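Local coordinates for protein transcriptional regulator, ROK family (Vibrio cholerae O1 biovar eltor, PDB 1Z05) that probably binds DNA to control transcription of genes for carbohydrate metabolism, as a zinc-containing relative of the E. coli repressor Mlc, at residues K46-K51 and L101-L106; W108-M113 and H125-E130; S171-L176 and A411-A416. All coordinates share one frame; numbering follows the deposited sequence.

Contact 1 (K46-K51 and L101-L106)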
loop_
_atom_site.group_PDB
_atom_site.type_symbol
_atom_site.label_atom_id
_atom_site.label_comp_id
_atom_site.label_asym_id
_atom_site.label_seq_id
_atom_site.Cartn_x
_atom_site.Cartn_y
_atom_site.Cartn_z
ATOM N N LYS A 46 1.925 12.529 -19.887
ATOM C CA LYS A 46 0.956 11.417 -19.863
ATOM C C LYS A 46 -0.331 11.758 -20.623
ATOM O O LYS A 46 -0.857 10.923 -21.369
ATOM C CB LYS A 46 0.646 10.981 -18.425
ATOM C CG LYS A 46 -0.248 9.743 -18.337
ATOM C CD LYS A 46 -0.614 9.414 -16.898
ATOM C CE LYS A 46 -1.529 8.205 -16.817
ATOM N NZ LYS A 46 -1.719 7.824 -15.387
ATOM N N LEU A 47 -0.834 12.979 -20.441
ATOM C CA LEU A 47 -1.998 13.437 -21.208
ATOM C C LEU A 47 -1.742 13.415 -22.720
ATOM O O LEU A 47 -2.564 12.913 -23.491
ATOM C CB LEU A 47 -2.434 14.835 -20.757
ATOM C CG LEU A 47 -3.261 14.907 -19.469
ATOM C CD1 LEU A 47 -3.448 16.360 -19.034
ATOM C CD2 LEU A 47 -4.614 14.211 -19.625
ATOM N N ILE A 48 -0.592 13.946 -23.131
ATOM C CA ILE A 48 -0.194 13.959 -24.541
ATOM C C ILE A 48 -0.029 12.537 -25.102
ATOM O O ILE A 48 -0.484 12.235 -26.218
ATOM C CB ILE A 48 1.108 14.775 -24.742
ATOM C CG1 ILE A 48 0.877 16.232 -24.353
ATOM C CG2 ILE A 48 1.571 14.717 -26.189
ATOM C CD1 ILE A 48 2.140 17.036 -24.176
ATOM N N ASP A 49 0.601 11.665 -24.319
ATOM C CA ASP A 49 0.835 10.283 -24.731
ATOM C C ASP A 49 -0.488 9.543 -24.955
ATOM O O ASP A 49 -0.657 8.827 -25.951
ATOM C CB ASP A 49 1.700 9.563 -23.688
ATOM C CG ASP A 49 2.289 8.258 -24.202
ATOM O OD1 ASP A 49 2.546 8.140 -25.420
ATOM O OD2 ASP A 49 2.503 7.348 -23.379
ATOM N N GLN A 50 -1.426 9.735 -24.037
ATOM C CA GLN A 50 -2.686 9.004 -24.067
ATOM C C GLN A 50 -3.790 9.675 -24.882
ATOM O O GLN A 50 -4.710 9.001 -25.340
ATOM C CB GLN A 50 -3.162 8.731 -22.636
ATOM C CG GLN A 50 -2.301 7.707 -21.907
ATOM C CD GLN A 50 -2.709 7.479 -20.459
ATOM O OE1 GLN A 50 -3.413 8.296 -19.858
ATOM N NE2 GLN A 50 -2.244 6.367 -19.885
ATOM N N LYS A 51 -3.703 10.991 -25.068
ATOM C CA LYS A 51 -4.796 11.747 -25.695
ATOM C C LYS A 51 -4.391 12.574 -26.918
ATOM O O LYS A 51 -5.258 13.121 -27.592
ATOM C CB LYS A 51 -5.476 12.666 -24.670
ATOM C CG LYS A 51 -6.377 11.966 -23.679
ATOM C CD LYS A 51 -6.950 12.971 -22.694
ATOM C CE LYS A 51 -7.757 12.290 -21.596
ATOM N NZ LYS A 51 -6.915 11.396 -20.733
ATOM N N LEU A 101 -0.312 18.569 -29.985
ATOM C CA LEU A 101 0.877 17.909 -29.451
ATOM C C LEU A 101 0.728 16.395 -29.356
ATOM O O LEU A 101 -0.314 15.886 -28.931
ATOM C CB LEU A 101 1.243 18.496 -28.081
ATOM C CG LEU A 101 1.691 19.962 -28.097
ATOM C CD1 LEU A 101 1.390 20.626 -26.761
ATOM C CD2 LEU A 101 3.160 20.091 -28.449
ATOM N N GLN A 102 1.778 15.690 -29.781
ATOM C CA GLN A 102 1.863 14.234 -29.683
ATOM C C GLN A 102 3.245 13.848 -29.173
ATOM O O GLN A 102 4.211 14.599 -29.329
ATOM C CB GLN A 102 1.665 13.563 -31.043
ATOM C CG GLN A 102 0.360 13.893 -31.752
ATOM C CD GLN A 102 0.265 13.193 -33.103
ATOM O OE1 GLN A 102 0.587 13.772 -34.134
ATOM N NE2 GLN A 102 -0.154 11.939 -33.091
ATOM N N THR A 103 3.349 12.668 -28.575
ATOM C CA THR A 103 4.657 12.184 -28.158
ATOM C C THR A 103 5.483 11.866 -29.406
ATOM O O THR A 103 4.956 11.385 -30.421
ATOM C CB THR A 103 4.562 10.945 -27.248
ATOM O OG1 THR A 103 3.731 9.967 -27.870
ATOM C CG2 THR A 103 3.958 11.325 -25.919
ATOM N N ASN A 104 6.775 12.163 -29.317
ATOM C CA ASN A 104 7.715 11.964 -30.398
ATOM C C ASN A 104 8.646 10.804 -30.042
ATOM O O ASN A 104 9.827 11.012 -29.765
ATOM C CB ASN A 104 8.504 13.259 -30.629
ATOM C CG ASN A 104 9.383 13.208 -31.866
ATOM O OD1 ASN A 104 9.162 12.409 -32.783
ATOM N ND2 ASN A 104 10.381 14.078 -31.905
ATOM N N ASN A 105 8.098 9.589 -30.037
ATOM C CA ASN A 105 8.821 8.388 -29.594
ATOM C C ASN A 105 9.909 7.895 -30.534
ATOM O O ASN A 105 10.867 7.262 -30.091
ATOM C CB ASN A 105 7.845 7.229 -29.323
ATOM C CG ASN A 105 7.137 7.350 -27.972
ATOM O OD1 ASN A 105 7.471 8.200 -27.152
ATOM N ND2 ASN A 105 6.158 6.487 -27.744
ATOM N N LEU A 106 9.745 8.162 -31.829
ATOM C CA LEU A 106 10.635 7.616 -32.843
ATOM C C LEU A 106 12.035 8.208 -32.712
ATOM O O LEU A 106 12.209 9.429 -32.757
ATOM C CB LEU A 106 10.062 7.841 -34.253
ATOM C CG LEU A 106 10.573 6.932 -35.372
ATOM C CD1 LEU A 106 10.226 5.459 -35.117
ATOM C CD2 LEU A 106 10.031 7.375 -36.731
HETATM O O HOH W 1 0.616 11.352 -28.372
HETATM O O HOH W 2 1.227 8.281 -28.132
HETATM O O HOH W 3 3.699 5.876 -26.443
#

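Contact 2 (W108-M113 and H125-E130)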
loop_
_atom_site.group_PDB
_atom_site.type_symbol
_atom_site.label_atom_id
_atom_site.label_comp_id
_atom_site.label_asym_id
_atom_site.label_seq_id
_atom_site.Cartn_x
_atom_site.Cartn_y
_atom_site.Cartn_z
ATOM N N TRP A 108 13.849 7.499 -29.931
ATOM C CA TRP A 108 14.127 7.303 -28.512
ATOM C C TRP A 108 14.011 5.835 -28.148
ATOM O O TRP A 108 13.084 5.145 -28.586
ATOM C CB TRP A 108 13.133 8.068 -27.646
ATOM C CG TRP A 108 13.158 9.545 -27.805
ATOM C CD1 TRP A 108 12.195 10.319 -28.378
ATOM C CD2 TRP A 108 14.166 10.441 -27.331
ATOM N NE1 TRP A 108 12.544 11.640 -28.306
ATOM C CE2 TRP A 108 13.751 11.747 -27.666
ATOM C CE3 TRP A 108 15.379 10.269 -26.652
ATOM C CZ2 TRP A 108 14.514 12.879 -27.365
ATOM C CZ3 TRP A 108 16.145 11.399 -26.350
ATOM C CH2 TRP A 108 15.706 12.687 -26.712
ATOM N N GLN A 109 14.932 5.384 -27.309
ATOM C CA GLN A 109 15.023 3.989 -26.938
ATOM C C GLN A 109 15.392 3.855 -25.464
ATOM O O GLN A 109 15.735 4.833 -24.805
ATOM C CB GLN A 109 16.089 3.300 -27.798
ATOM C CG GLN A 109 15.845 3.388 -29.312
ATOM C CD GLN A 109 17.021 2.895 -30.107
ATOM O OE1 GLN A 109 18.150 2.962 -29.644
ATOM N NE2 GLN A 109 16.766 2.394 -31.314
ATOM N N PHE A 110 15.316 2.631 -24.954
ATOM C CA PHE A 110 15.858 2.298 -23.641
ATOM C C PHE A 110 16.282 0.829 -23.650
ATOM O O PHE A 110 15.824 0.053 -24.491
ATOM C CB PHE A 110 14.831 2.584 -22.522
ATOM C CG PHE A 110 13.553 1.772 -22.617
ATOM C CD1 PHE A 110 13.465 0.518 -22.022
ATOM C CD2 PHE A 110 12.433 2.282 -23.275
ATOM C CE1 PHE A 110 12.286 -0.240 -22.089
ATOM C CE2 PHE A 110 11.243 1.550 -23.335
ATOM C CZ PHE A 110 11.170 0.287 -22.751
ATOM N N LEU A 111 17.170 0.468 -22.726
ATOM C CA LEU A 111 17.527 -0.917 -22.486
ATOM C C LEU A 111 16.702 -1.462 -21.338
ATOM O O LEU A 111 16.472 -0.770 -20.336
ATOM C CB LEU A 111 19.007 -1.048 -22.104
ATOM C CG LEU A 111 20.118 -0.848 -23.126
ATOM C CD1 LEU A 111 21.424 -1.340 -22.492
ATOM C CD2 LEU A 111 19.839 -1.602 -24.410
ATOM N N SER A 112 16.233 -2.692 -21.498
ATOM C CA SER A 112 15.556 -3.394 -20.418
ATOM C C SER A 112 16.279 -4.715 -20.268
ATOM O O SER A 112 16.514 -5.415 -21.256
ATOM C CB SER A 112 14.071 -3.602 -20.732
ATOM O OG SER A 112 13.392 -4.175 -19.622
ATOM N N MET A 113 16.663 -5.028 -19.034
ATOM C CA MET A 113 17.421 -6.226 -18.732
ATOM C C MET A 113 16.711 -7.095 -17.705
ATOM O O MET A 113 15.981 -6.599 -16.843
ATOM C CB MET A 113 18.803 -5.839 -18.200
ATOM C CG MET A 113 19.638 -5.046 -19.193
ATOM S SD MET A 113 21.144 -4.378 -18.456
ATOM C CE MET A 113 22.181 -5.827 -18.426
ATOM N N HIS A 125 14.535 -1.564 -26.471
ATOM C CA HIS A 125 13.131 -1.217 -26.716
ATOM C C HIS A 125 13.023 0.181 -27.304
ATOM O O HIS A 125 13.871 1.040 -27.026
ATOM C CB HIS A 125 12.358 -1.153 -25.389
ATOM C CG HIS A 125 12.041 -2.477 -24.761
ATOM N ND1 HIS A 125 13.007 -3.315 -24.253
ATOM C CD2 HIS A 125 10.853 -3.060 -24.475
ATOM C CE1 HIS A 125 12.431 -4.385 -23.731
ATOM N NE2 HIS A 125 11.124 -4.256 -23.856
ATOM N N GLU A 126 11.996 0.421 -28.116
ATOM C CA GLU A 126 11.630 1.794 -28.455
ATOM C C GLU A 126 10.867 2.365 -27.268
ATOM O O GLU A 126 10.219 1.620 -26.524
ATOM C CB GLU A 126 10.826 1.901 -29.767
ATOM C CG GLU A 126 9.517 1.105 -29.839
ATOM C CD GLU A 126 8.280 1.878 -29.358
ATOM O OE1 GLU A 126 8.223 3.129 -29.494
ATOM O OE2 GLU A 126 7.345 1.214 -28.861
ATOM N N LEU A 127 10.958 3.680 -27.090
ATOM C CA LEU A 127 10.403 4.368 -25.919
ATOM C C LEU A 127 8.941 4.016 -25.575
ATOM O O LEU A 127 8.581 3.952 -24.390
ATOM C CB LEU A 127 10.582 5.891 -26.059
ATOM C CG LEU A 127 10.565 6.683 -24.744
ATOM C CD1 LEU A 127 11.732 6.295 -23.827
ATOM C CD2 LEU A 127 10.544 8.181 -25.021
ATOM N N GLY A 128 8.115 3.801 -26.599
ATOM C CA GLY A 128 6.736 3.331 -26.426
ATOM C C GLY A 128 6.592 1.934 -25.824
ATOM O O GLY A 128 5.489 1.544 -25.420
ATOM N N GLY A 129 7.687 1.169 -25.780
ATOM C CA GLY A 129 7.709 -0.119 -25.080
ATOM C C GLY A 129 8.030 -1.358 -25.908
ATOM O O GLY A 129 8.351 -2.404 -25.348
ATOM N N GLU A 130 7.944 -1.250 -27.234
ATOM C CA GLU A 130 8.147 -2.399 -28.124
ATOM C C GLU A 130 9.608 -2.859 -28.205
ATOM O O GLU A 130 10.519 -2.036 -28.252
ATOM C CB GLU A 130 7.607 -2.087 -29.525
ATOM C CG GLU A 130 7.337 -3.330 -30.376
ATOM C CD GLU A 130 6.055 -3.245 -31.192
ATOM O OE1 GLU A 130 5.314 -2.239 -31.068
ATOM O OE2 GLU A 130 5.782 -4.198 -31.961
#

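Contact 3 (S171-L176 and A411-A416)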
loop_
_atom_site.group_PDB
_atom_site.type_symbol
_atom_site.label_atom_id
_atom_site.label_comp_id
_atom_site.label_asym_id
_atom_site.label_seq_id
_atom_site.Cartn_x
_atom_site.Cartn_y
_atom_site.Cartn_z
ATOM N N SER A 171 17.792 5.443 -20.969
ATOM C CA SER A 171 17.735 4.813 -19.648
ATOM C C SER A 171 17.925 3.305 -19.746
ATOM O O SER A 171 17.861 2.727 -20.836
ATOM C CB SER A 171 16.373 5.101 -18.995
ATOM O OG SER A 171 15.321 4.699 -19.859
ATOM N N ILE A 172 18.132 2.683 -18.587
ATOM C CA ILE A 172 18.254 1.242 -18.457
ATOM C C ILE A 172 17.346 0.778 -17.320
ATOM O O ILE A 172 17.370 1.339 -16.226
ATOM C CB ILE A 172 19.725 0.812 -18.179
ATOM C CG1 ILE A 172 20.602 1.091 -19.408
ATOM C CG2 ILE A 172 19.805 -0.674 -17.791
ATOM C CD1 ILE A 172 22.106 1.021 -19.174
ATOM N N ALA A 173 16.526 -0.227 -17.605
ATOM C CA ALA A 173 15.739 -0.895 -16.582
ATOM C C ALA A 173 16.270 -2.310 -16.388
ATOM O O ALA A 173 16.663 -2.973 -17.350
ATOM C CB ALA A 173 14.254 -0.900 -16.975
ATOM N N ILE A 174 16.319 -2.757 -15.136
ATOM C CA ILE A 174 16.726 -4.125 -14.826
ATOM C C ILE A 174 15.814 -4.713 -13.751
ATOM O O ILE A 174 15.563 -4.080 -12.722
ATOM C CB ILE A 174 18.259 -4.245 -14.486
ATOM C CG1 ILE A 174 18.665 -5.701 -14.197
ATOM C CG2 ILE A 174 18.695 -3.288 -13.362
ATOM C CD1 ILE A 174 20.145 -6.001 -14.529
ATOM N N THR A 175 15.286 -5.903 -14.031
ATOM C CA THR A 175 14.392 -6.590 -13.106
ATOM C C THR A 175 15.000 -7.939 -12.776
ATOM O O THR A 175 15.782 -8.487 -13.561
ATOM C CB THR A 175 12.961 -6.753 -13.690
ATOM O OG1 THR A 175 13.039 -7.419 -14.961
ATOM C CG2 THR A 175 12.310 -5.381 -13.886
ATOM N N LEU A 176 14.676 -8.450 -11.591
ATOM C CA LEU A 176 15.294 -9.663 -11.083
ATOM C C LEU A 176 14.499 -10.165 -9.883
ATOM O O LEU A 176 13.841 -9.377 -9.206
ATOM C CB LEU A 176 16.753 -9.392 -10.653
ATOM C CG LEU A 176 17.015 -8.336 -9.567
ATOM C CD1 LEU A 176 18.268 -8.673 -8.811
ATOM C CD2 LEU A 176 17.135 -6.943 -10.163
ATOM N N ALA A 411 7.858 -1.256 -18.262
ATOM C CA ALA A 411 6.880 -0.625 -17.380
ATOM C C ALA A 411 7.504 0.395 -16.434
ATOM O O ALA A 411 6.928 1.455 -16.191
ATOM C CB ALA A 411 6.134 -1.683 -16.592
ATOM N N LEU A 412 8.681 0.071 -15.898
ATOM C CA LEU A 412 9.419 0.982 -15.026
ATOM C C LEU A 412 9.756 2.286 -15.759
ATOM O O LEU A 412 9.683 3.363 -15.178
ATOM C CB LEU A 412 10.736 0.342 -14.549
ATOM C CG LEU A 412 10.685 -0.893 -13.648
ATOM C CD1 LEU A 412 12.096 -1.315 -13.275
ATOM C CD2 LEU A 412 9.862 -0.614 -12.385
ATOM N N ILE A 413 10.162 2.157 -17.014
ATOM C CA ILE A 413 10.533 3.301 -17.864
ATOM C C ILE A 413 9.288 4.127 -18.207
ATOM O O ILE A 413 9.295 5.349 -18.073
ATOM C CB ILE A 413 11.269 2.838 -19.163
ATOM C CG1 ILE A 413 12.602 2.137 -18.828
ATOM C CG2 ILE A 413 11.508 4.007 -20.151
ATOM C CD1 ILE A 413 13.458 2.849 -17.790
ATOM N N LYS A 414 8.220 3.461 -18.638
ATOM C CA LYS A 414 6.980 4.180 -18.912
ATOM C C LYS A 414 6.507 4.971 -17.678
ATOM O O LYS A 414 6.179 6.152 -17.802
ATOM C CB LYS A 414 5.895 3.254 -19.476
ATOM C CG LYS A 414 4.515 3.894 -19.561
ATOM C CD LYS A 414 3.846 3.642 -20.894
ATOM C CE LYS A 414 4.138 4.791 -21.858
ATOM N NZ LYS A 414 3.856 4.454 -23.280
ATOM N N GLN A 415 6.503 4.339 -16.504
ATOM C CA GLN A 415 6.064 5.017 -15.283
ATOM C C GLN A 415 7.001 6.153 -14.859
ATOM O O GLN A 415 6.541 7.150 -14.295
ATOM C CB GLN A 415 5.825 4.019 -14.137
ATOM C CG GLN A 415 5.047 4.586 -12.935
ATOM C CD GLN A 415 3.711 5.227 -13.316
ATOM O OE1 GLN A 415 3.455 6.387 -12.989
ATOM N NE2 GLN A 415 2.858 4.474 -14.006
ATOM N N ALA A 416 8.297 6.020 -15.150
ATOM C CA ALA A 416 9.267 7.102 -14.869
ATOM C C ALA A 416 9.080 8.312 -15.790
ATOM O O ALA A 416 9.390 9.432 -15.398
ATOM C CB ALA A 416 10.711 6.604 -14.959
#

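Contact 1 (K46-K51 and L101-L106)
Asp49 and Thr103 are brought together by two first torsions: chi1 of Asp49 (-165°) puts CG anti to the backbone N, so that the carboxylate ends beside Thr103, while chi1 of Thr103 (51°) sets OG1 between its own N and carbonyl carbon and leaves CG2 beside the N, facing the helix. This methyl rests on the root of the Asp49 side chain, Thr103 CG2 lying 3.6 Å from Asp49 CB. Asp49 OD1 stands beside the hydroxyl as well, while OD2 is hydrogen-bonded to Tyr418 OH and salt-bridged to Lys414 NZ. The residue before it, Ile48, uses its CG2 branch, which presses on the strand backbone and comes within 3.5 Å of Leu101 O; the same methyl also meets Leu101 CB.

Water does the polar work. One molecule donates to Ile48 O at 2.6 Å and accepts from Thr103 N at 3.0 Å, so helix carbonyl and strand amide are both satisfied through it. A second donates to Asp49 O at 2.9 Å and bonds to Thr103 OG1 at 3.0 Å. A third donates to Asp49 OD1 at 2.7 Å and takes a weak bond from Asn105 ND2. The three bridges follow one another from the strand into the loop after it, giving a wet seam alongside the dry patch of Ile48 and Leu101.

Helix and strand run almost at right angles, at 88°. Leu59 of helix 56-63 and Ile83 of the neighbouring strand also pack on Ile48. Three helices and then two antiparallel strands, 83-86 and 99-103, with the short helix 88-94 between them, match a winged helix-turn-helix domain, and the contact sets the last turn of its first helix against the second wing strand, consistent with the DNA-binding role assigned to the family.

Contact 2 (W108-M113 and H125-E130)
The Phe110 ring has the CB of His125 over one face, 3.5 Å from the ring centroid and 22° off its normal, a CH-pi contact; at its edge, near the ring plane, sit Gly129 CA and Leu127 O. The imidazole of His125 is nearly parallel to the phenyl, the planes meeting at 16°, yet the two are slid well apart, with centroids at 4.8 Å. The methylene thus lies over the phenyl face, while the imidazole overlaps it only at the margin, with Phe110 CE1 over one of its own faces. A chi1 of 62° holds Phe110 CG between its backbone N and carbonyl carbon and carries the ring over to the partner strand.

The backbones of the same two residues form an antiparallel hydrogen-bonded pair: Phe110 N donates to His125 O at 3.0 Å, and His125 N to Phe110 O at 2.9 Å. A third bond runs from Leu127 N to Trp108 O at 3.0 Å, where the chain is already bending into the type I turn from Glu126 to Gly129. Leu127 lies side by side with Trp108, its CD2 3.7 Å from Trp108 CB.

Ala410 and Ile413 of helix 407-418 pack on Phe110 as well, while Trp108 turns its indole outward to a cation-pi contact with Arg168 and gives its NE1 proton to His81 O. Chemically, then, directional backbone bonds fix the register of the strand pair, and dispersion packs the side chains beside it, with the CH-pi contact and the Leu127 packing doing more than the barely overlapping rings.

Contact 3 (S171-L176 and A411-A416)
Ile413 and Leu412 of helix 407-418 pack against strand 168-176 of a mixed sheet with strand order 3-2-1-4-5, the ribonuclease H-like core of the ASKHA superfamily to which ROK proteins belong. In the first shell, Ser171 meets Ile413 at the start of the strand segment, and Ala173 takes the middle: its CB lies 3.9 Å from Ile413 CD1 and 4.3 Å from Leu412 CD1, so the small methyl meets both branched residues. Farther along the strand, Thr175 turns its CG2 methyl to the same Leu412 CD1, at 4.1 Å, the two side chains crossing at a slant. Ser171, Ala173 and Thr175 all point to the helix, whereas Ile172 and Ile174 point to the other face of the sheet.

The helix crosses at 132° to the strand direction, with the short axes 8.5 Å apart, a close fit helped by the small side chains beneath it. In the next shell Phe110 and Phe213, from the two strands flanking this one, pack on Ile413, and Ala220 of helix 217-228 touches Thr175. A chi2 of -45° bends Ile413 so that its CD1 ends 3.3 Å from Ser171 OG, a hydroxyl hydrogen-bonded to a residue adjoining one of the segments.

In the fold
From the N terminus, contact 1 closes first, around a loop that holds the rest of the winged-helix domain. A few residues on, contact 2 closes the short hairpin of strands 108-116 and 119-126. Contact 3 spans the longest stretch, bringing the helix near the C terminus back to the first sheet after the chain has built the second sheet and the zinc site of His269, Cys279, Cys281 and Cys286. The three are in series; none nests or crosses. In space they join: Asn105, in the loop after the wing, packs on the hairpin turn; the Asp49-Lys414 salt bridge ties the first winged-helix helix to helix 407-418; strands 108-116 and 168-176 are sheet neighbours.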